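Local coordinates for heterokaryon incompatibility protein s (Podospora anserina, PDB 2WVQ), which triggers vegetative incompatibility after fusion with het-S cells and propagates the [het-s] prion through a separate C-terminal domain, the globular domain being dispensable for both, at residues A[46-58]-A[129-141]. The protein carries 2 engineered substitutions. Residues are numbered along the deposited sequence; the frame is centred on the assembly and turned at random.
Sequences QLRLDIAKARLSR and LHRRLNDLVSRRQ
The His130 ring meets the carboxylate of Asp50 at its edge: ND1 donates to OD1 of Asp50 in a very short hydrogen bond (2.5 Å), with the carboxylate turned 39° from the ring. Asn134 CG lies over one ring face, towards the rim, while the Gln46 amide approaches obliquely, its NE2 3.6 Å from His130 CE1. The other carboxylate oxygen, OD2, takes Gln46 NE2 from above its plane at 2.7 Å and a weak bond from Asn134 ND2. At the far end of the contact, the Arg140 guanidinium presents its edge to Ser57, NH1 reaching OG in plane at 3.3 Å; its NH2 is paired with Glu191, which also holds Arg58, itself salt-bridged to Asp212.

Between these polar ends the nearly parallel helices (21°) pack through Leu133, whose CD2 rests against Asp50 CB and Ile51 CG1, and Val137, which lies against Ala54 and Ser57. Lys53, CG anti to the backbone N (chi1 -180°) and extended beyond it, runs past Val137 CG2 to a water bound by Asn134 O and to Glu30. Another water donates to the carbonyl of Asp50 and, weakly, to that of Leu133.

The contact thus joins helices 42-62 and 124-140 inside the globular HeLo domain. Two hydrogen bonds, from His130 and Gln46, and a weak third from Asn134 hold the buried Asp50 carboxylate, which would probably polarise the imidazole and favour its protonated form.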
# COMPACT_ATOMS: atom_id res chain seq x y z
N GLN A 46 -9.89 13.25 10.54
CA GLN A 46 -9.05 13.12 11.73
C GLN A 46 -9.67 12.12 12.73
O GLN A 46 -8.95 11.23 13.18
CB GLN A 46 -8.81 14.48 12.40
CG GLN A 46 -7.96 14.42 13.68
CD GLN A 46 -6.56 13.90 13.43
OE1 GLN A 46 -5.78 14.54 12.74
NE2 GLN A 46 -6.24 12.72 13.98
N LEU A 47 -10.97 12.23 13.00
CA LEU A 47 -11.66 11.24 13.86
C LEU A 47 -11.59 9.79 13.31
O LEU A 47 -11.48 8.86 14.10
CB LEU A 47 -13.10 11.67 14.18
CG LEU A 47 -13.27 12.94 15.05
CD1 LEU A 47 -14.69 13.43 15.10
CD2 LEU A 47 -12.72 12.78 16.47
N ARG A 48 -11.67 9.61 11.98
CA ARG A 48 -11.53 8.30 11.33
C ARG A 48 -10.14 7.69 11.60
O ARG A 48 -10.03 6.49 11.91
CB ARG A 48 -11.73 8.37 9.81
CG ARG A 48 -12.99 8.95 9.29
CD ARG A 48 -14.08 7.90 9.07
NE ARG A 48 -13.74 6.91 8.04
CZ ARG A 48 -14.50 5.85 7.75
NH1 ARG A 48 -15.63 5.64 8.43
NH2 ARG A 48 -14.14 5.00 6.79
N LEU A 49 -9.10 8.51 11.50
CA LEU A 49 -7.73 8.15 11.91
C LEU A 49 -7.59 7.79 13.43
O LEU A 49 -6.93 6.79 13.78
CB LEU A 49 -6.76 9.27 11.56
CG LEU A 49 -5.55 9.19 10.61
CD1 LEU A 49 -5.53 8.07 9.51
CD2 LEU A 49 -5.27 10.56 10.00
N ASP A 50 -8.18 8.60 14.30
CA ASP A 50 -8.13 8.35 15.76
C ASP A 50 -8.83 7.04 16.10
O ASP A 50 -8.40 6.33 17.01
CB ASP A 50 -8.78 9.49 16.57
CG ASP A 50 -8.14 10.89 16.31
OD1 ASP A 50 -8.86 11.89 16.55
OD2 ASP A 50 -6.96 11.02 15.91
N ILE A 51 -9.92 6.74 15.41
CA ILE A 51 -10.67 5.49 15.58
C ILE A 51 -9.90 4.26 15.11
O ILE A 51 -9.93 3.24 15.81
CB ILE A 51 -12.09 5.56 14.98
CG1 ILE A 51 -12.95 6.49 15.82
CG2 ILE A 51 -12.74 4.18 14.92
CD1 ILE A 51 -14.16 6.97 15.06
N ALA A 52 -9.21 4.35 13.97
CA ALA A 52 -8.34 3.25 13.51
C ALA A 52 -7.22 2.99 14.51
O ALA A 52 -6.86 1.81 14.79
CB ALA A 52 -7.76 3.52 12.11
N LYS A 53 -6.66 4.07 15.05
CA LYS A 53 -5.64 3.97 16.08
C LYS A 53 -6.23 3.35 17.36
O LYS A 53 -5.59 2.54 18.01
CB LYS A 53 -5.03 5.34 16.37
CG LYS A 53 -3.95 5.35 17.43
CD LYS A 53 -3.60 6.79 17.89
CE LYS A 53 -2.13 6.83 18.33
NZ LYS A 53 -1.78 8.10 18.99
N ALA A 54 -7.46 3.74 17.72
CA ALA A 54 -8.11 3.21 18.94
C ALA A 54 -8.38 1.70 18.78
O ALA A 54 -8.28 0.92 19.74
CB ALA A 54 -9.45 3.96 19.22
N ARG A 55 -8.72 1.30 17.57
CA ARG A 55 -9.10 -0.08 17.33
C ARG A 55 -7.88 -1.01 17.31
O ARG A 55 -7.95 -2.17 17.82
CB ARG A 55 -9.93 -0.21 16.08
CG ARG A 55 -10.59 -1.58 15.98
CD ARG A 55 -10.89 -1.92 14.57
NE ARG A 55 -11.12 -3.35 14.37
CZ ARG A 55 -11.23 -3.90 13.16
NH1 ARG A 55 -11.13 -3.14 12.07
NH2 ARG A 55 -11.42 -5.20 13.04
N LEU A 56 -6.78 -0.50 16.75
CA LEU A 56 -5.49 -1.18 16.76
C LEU A 56 -5.00 -1.31 18.22
O LEU A 56 -4.61 -2.41 18.69
CB LEU A 56 -4.44 -0.41 15.90
CG LEU A 56 -2.97 -0.90 15.84
CD1 LEU A 56 -2.83 -2.27 15.27
CD2 LEU A 56 -1.99 0.07 15.09
N SER A 57 -5.05 -0.22 18.96
CA SER A 57 -4.65 -0.34 20.35
C SER A 57 -5.57 -1.27 21.20
O SER A 57 -5.06 -1.94 22.08
CB SER A 57 -4.38 1.00 21.00
OG SER A 57 -5.52 1.54 21.59
N ARG A 58 -6.88 -1.29 20.93
CA ARG A 58 -7.79 -2.22 21.57
C ARG A 58 -7.32 -3.65 21.43
O ARG A 58 -7.41 -4.40 22.40
CB ARG A 58 -9.25 -2.08 21.13
CG ARG A 58 -10.32 -2.75 22.11
CD ARG A 58 -11.72 -2.67 21.52
NE ARG A 58 -12.02 -1.28 21.16
CZ ARG A 58 -12.38 -0.82 19.95
NH1 ARG A 58 -12.53 -1.63 18.92
NH2 ARG A 58 -12.60 0.49 19.79
N LEU A 129 -13.85 14.77 21.28
CA LEU A 129 -13.78 13.39 20.82
C LEU A 129 -12.33 13.02 20.45
O LEU A 129 -11.83 11.98 20.89
CB LEU A 129 -14.75 13.12 19.67
CG LEU A 129 -15.95 12.17 19.86
CD1 LEU A 129 -16.30 11.92 21.33
CD2 LEU A 129 -17.20 12.58 19.05
N HIS A 130 -11.66 13.90 19.71
CA HIS A 130 -10.27 13.73 19.31
C HIS A 130 -9.39 13.52 20.55
O HIS A 130 -8.67 12.52 20.65
CB HIS A 130 -9.80 14.93 18.47
CG HIS A 130 -8.34 14.91 18.14
ND1 HIS A 130 -7.76 13.99 17.29
CD2 HIS A 130 -7.34 15.72 18.56
CE1 HIS A 130 -6.46 14.22 17.22
NE2 HIS A 130 -6.18 15.27 17.98
N ARG A 131 -9.50 14.44 21.50
CA ARG A 131 -8.75 14.33 22.75
C ARG A 131 -9.08 13.09 23.59
O ARG A 131 -8.17 12.45 24.09
CB ARG A 131 -8.80 15.63 23.54
CG ARG A 131 -7.99 16.68 22.83
CD ARG A 131 -8.45 18.07 23.17
NE ARG A 131 -7.55 19.02 22.50
CZ ARG A 131 -7.44 20.32 22.78
NH1 ARG A 131 -8.19 20.88 23.72
NH2 ARG A 131 -6.58 21.06 22.09
N ARG A 132 -10.37 12.74 23.69
CA ARG A 132 -10.82 11.50 24.36
C ARG A 132 -10.25 10.22 23.70
O ARG A 132 -9.75 9.33 24.38
CB ARG A 132 -12.36 11.45 24.42
CG ARG A 132 -12.95 10.08 24.78
CD ARG A 132 -14.42 10.18 25.18
NE ARG A 132 -14.55 10.51 26.60
CZ ARG A 132 -14.84 11.72 27.08
NH1 ARG A 132 -15.04 12.75 26.25
NH2 ARG A 132 -14.93 11.90 28.39
N LEU A 133 -10.35 10.14 22.37
CA LEU A 133 -9.84 8.98 21.63
C LEU A 133 -8.33 8.87 21.71
O LEU A 133 -7.78 7.76 21.86
CB LEU A 133 -10.30 9.04 20.17
CG LEU A 133 -11.42 8.26 19.48
CD1 LEU A 133 -12.48 7.60 20.33
CD2 LEU A 133 -12.08 9.19 18.45
N ASN A 134 -7.64 10.00 21.66
CA ASN A 134 -6.19 9.98 21.86
C ASN A 134 -5.83 9.54 23.30
O ASN A 134 -4.94 8.74 23.50
CB ASN A 134 -5.60 11.37 21.63
CG ASN A 134 -5.46 11.74 20.14
OD1 ASN A 134 -4.87 12.77 19.86
ND2 ASN A 134 -6.01 10.95 19.22
N ASP A 135 -6.52 10.09 24.29
CA ASP A 135 -6.22 9.83 25.70
C ASP A 135 -6.36 8.36 26.03
O ASP A 135 -5.51 7.82 26.75
CB ASP A 135 -7.13 10.65 26.61
CG ASP A 135 -6.71 12.11 26.72
OD1 ASP A 135 -7.44 12.89 27.35
OD2 ASP A 135 -5.64 12.47 26.21
N LEU A 136 -7.43 7.75 25.55
CA LEU A 136 -7.75 6.33 25.72
C LEU A 136 -6.61 5.41 25.24
O LEU A 136 -6.27 4.43 25.91
CB LEU A 136 -9.05 6.07 24.98
CG LEU A 136 -9.62 4.91 24.15
CD1 LEU A 136 -10.92 5.41 23.60
CD2 LEU A 136 -8.78 4.31 23.05
N VAL A 137 -6.03 5.72 24.08
CA VAL A 137 -4.83 4.99 23.67
C VAL A 137 -3.59 5.31 24.45
O VAL A 137 -2.83 4.40 24.73
CB VAL A 137 -4.64 4.80 22.14
CG1 VAL A 137 -5.80 5.33 21.30
CG2 VAL A 137 -3.21 5.06 21.63
N SER A 138 -3.41 6.57 24.86
CA SER A 138 -2.22 6.96 25.63
C SER A 138 -2.15 6.15 26.90
O SER A 138 -1.09 5.70 27.28
CB SER A 138 -2.17 8.45 25.97
OG SER A 138 -1.88 9.22 24.81
N ARG A 139 -3.31 5.94 27.51
CA ARG A 139 -3.47 5.20 28.77
C ARG A 139 -3.04 3.75 28.66
O ARG A 139 -2.62 3.15 29.62
CB ARG A 139 -4.94 5.24 29.20
CG ARG A 139 -5.38 6.53 29.82
CD ARG A 139 -6.75 6.39 30.47
NE ARG A 139 -7.26 7.72 30.80
CZ ARG A 139 -8.16 8.37 30.08
NH1 ARG A 139 -8.73 7.81 29.01
NH2 ARG A 139 -8.51 9.59 30.44
N ARG A 140 -3.16 3.18 27.46
CA ARG A 140 -2.89 1.76 27.23
C ARG A 140 -1.49 1.45 26.79
O ARG A 140 -1.03 0.32 26.93
CB ARG A 140 -3.82 1.22 26.15
CG ARG A 140 -5.23 1.04 26.54
CD ARG A 140 -5.94 0.60 25.31
NE ARG A 140 -7.31 0.28 25.61
CZ ARG A 140 -8.30 0.33 24.73
NH1 ARG A 140 -8.09 0.73 23.47
NH2 ARG A 140 -9.51 0.01 25.14
N GLN A 141 -0.82 2.44 26.19
CA GLN A 141 0.44 2.19 25.53
C GLN A 141 1.56 2.05 26.54
O GLN A 141 1.53 2.64 27.63
CB GLN A 141 0.73 3.23 24.42
CG GLN A 141 -0.27 3.15 23.20
CD GLN A 141 -0.51 1.72 22.68
OE1 GLN A 141 0.39 1.13 22.06
NE2 GLN A 141 -1.72 1.18 22.92
O HOH W 1 -6.91 7.75 19.00
O HOH W 2 -2.89 8.58 21.44